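Local coordinates for cell wall surface anchor family protein (Streptococcus agalactiae serogroup V, PDB 3TW0) that serves as the adhesive tip pilin of the group B streptococcal pilus and probably binds host targets through a metal-binding von Willebrand factor A-type domain, at residues 332-335 with 336-339. The protein carries 2 engineered substitutions. Numbering follows the deposited sequence.
Sequences GATP and LEAE
A capping box between T334 and E337 starts helix 335-344, which follows strand 319-324 of the parallel sheet in this von Willebrand factor A-type fold. T334 is the N-cap. T334 OG1 accepts from E337 N at 3.1 Å in a nearly straight bond (166°). The chi1 of 59° sets OG1 between the threonine's own N and carbonyl carbon, facing the first turn, and leaves CG2 beside the backbone N. The return bond runs from T334 N to E337 OE1, also 3.1 Å; the proton reaches the carboxylate oxygen on its anti side, 30° out of the carboxylate plane. The glutamate chain is extended beyond CG and crosses the threonine obliquely, E337 CB 3.4 Å from T334 OG1, and the carboxylate turns back beside the N-cap residue, alongside T334 N. It lies near the helix N-terminus, which may help to stabilise its negative charge. Just ahead of the cap, A333 CA comes to 3.5 Å of E337 OE1, with its CB a little farther off and touching F231. P335 opens the helix proper, where its lack of an N-H costs no helical bond. A338 turns to the buried side, against V175 and V327; its side chain lies about 7 Å from that of D173, a magnesium-binding residue with no ion on it here, and about 10 Å from the bound magnesium ion, so the first turn lies near the metal site without touching the ion. Regular helical bonding begins with A338 N to T334 O at 3.2 Å, followed by E339 N to P335 O, also 3.2 Å.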
ATOM      1  N   GLY A 332      -4.317  -7.727   9.849  1.00 22.66           N
ATOM      2  CA  GLY A 332      -5.398  -6.896  10.418  1.00 21.27           C
ATOM      3  C   GLY A 332      -6.717  -6.859   9.673  1.00 21.22           C
ATOM      4  O   GLY A 332      -7.660  -6.184  10.097  1.00 21.09           O
ATOM      5  N   ALA A 333      -6.802  -7.595   8.572  1.00 20.87           N
ATOM      6  CA  ALA A 333      -8.057  -7.740   7.867  1.00 20.66           C
ATOM      7  C   ALA A 333      -8.528  -9.184   7.994  1.00 21.11           C
ATOM      8  O   ALA A 333      -7.774 -10.075   8.341  1.00 20.99           O
ATOM      9  CB  ALA A 333      -7.905  -7.330   6.402  1.00 19.85           C
ATOM     10  N   THR A 334      -9.798  -9.406   7.741  1.00 22.24           N
ATOM     11  CA  THR A 334     -10.302 -10.766   7.639  1.00 23.31           C
ATOM     12  C   THR A 334     -10.143 -11.211   6.187  1.00 23.39           C
ATOM     13  O   THR A 334      -9.931 -10.366   5.306  1.00 22.93           O
ATOM     14  CB  THR A 334     -11.785 -10.801   7.944  1.00 22.62           C
ATOM     15  OG1 THR A 334     -12.440  -9.953   7.005  1.00 22.80           O
ATOM     16  CG2 THR A 334     -12.047 -10.304   9.373  1.00 24.96           C
ATOM     17  N   PRO A 335     -10.254 -12.528   5.933  1.00 23.44           N
ATOM     18  CA  PRO A 335     -10.245 -12.990   4.556  1.00 23.81           C
ATOM     19  C   PRO A 335     -11.248 -12.270   3.668  1.00 23.68           C
ATOM     20  O   PRO A 335     -10.886 -11.918   2.557  1.00 22.98           O
ATOM     21  CB  PRO A 335     -10.599 -14.479   4.680  1.00 23.45           C
ATOM     22  CG  PRO A 335      -9.917 -14.859   5.957  1.00 23.94           C
ATOM     23  CD  PRO A 335     -10.181 -13.662   6.878  1.00 24.03           C
ATOM     24  N   LEU A 336     -12.474 -12.062   4.163  1.00 23.57           N
ATOM     25  CA  LEU A 336     -13.555 -11.414   3.401  1.00 23.84           C
ATOM     26  C   LEU A 336     -13.260  -9.947   3.061  1.00 23.64           C
ATOM     27  O   LEU A 336     -13.464  -9.497   1.930  1.00 23.42           O
ATOM     28  CB  LEU A 336     -14.859 -11.465   4.201  1.00 24.36           C
ATOM     29  CG  LEU A 336     -16.154 -11.345   3.395  1.00 25.70           C
ATOM     30  CD1 LEU A 336     -16.229 -12.450   2.374  1.00 27.12           C
ATOM     31  CD2 LEU A 336     -17.354 -11.392   4.337  1.00 26.32           C
ATOM     32  N   GLU A 337     -12.789  -9.204   4.051  1.00 23.11           N
ATOM     33  CA  GLU A 337     -12.356  -7.829   3.822  1.00 23.25           C
ATOM     34  C   GLU A 337     -11.359  -7.734   2.675  1.00 21.86           C
ATOM     35  O   GLU A 337     -11.495  -6.867   1.824  1.00 21.08           O
ATOM     36  CB  GLU A 337     -11.781  -7.212   5.106  1.00 22.55           C
ATOM     37  CG  GLU A 337     -12.891  -6.527   5.930  1.00 26.04           C
ATOM     38  CD  GLU A 337     -12.537  -6.314   7.399  1.00 28.40           C
ATOM     39  OE1 GLU A 337     -11.449  -6.746   7.865  1.00 29.16           O
ATOM     40  OE2 GLU A 337     -13.377  -5.708   8.083  1.00 31.84           O
ATOM     41  N   ALA A 338     -10.389  -8.648   2.646  1.00 22.30           N
ATOM     42  CA  ALA A 338      -9.386  -8.682   1.575  1.00 22.33           C
ATOM     43  C   ALA A 338     -10.030  -8.933   0.208  1.00 22.91           C
ATOM     44  O   ALA A 338      -9.749  -8.202  -0.718  1.00 22.80           O
ATOM     45  CB  ALA A 338      -8.313  -9.719   1.871  1.00 22.63           C
ATOM     46  N   GLU A 339     -10.922  -9.932   0.100  1.00 23.54           N
ATOM     47  CA  GLU A 339     -11.650 -10.224  -1.161  1.00 23.43           C
ATOM     48  C   GLU A 339     -12.488  -9.048  -1.644  1.00 22.29           C
ATOM     49  O   GLU A 339     -12.428  -8.658  -2.825  1.00 22.03           O
ATOM     50  CB  GLU A 339     -12.587 -11.439  -1.022  1.00 24.31           C
ATOM     51  CG  GLU A 339     -11.974 -12.644  -0.351  1.00 28.64           C
ATOM     52  CD  GLU A 339     -12.733 -13.931  -0.644  1.00 34.78           C
ATOM     53  OE1 GLU A 339     -13.945 -13.875  -0.966  1.00 38.40           O
ATOM     54  OE2 GLU A 339     -12.101 -15.001  -0.562  1.00 37.72           O
TER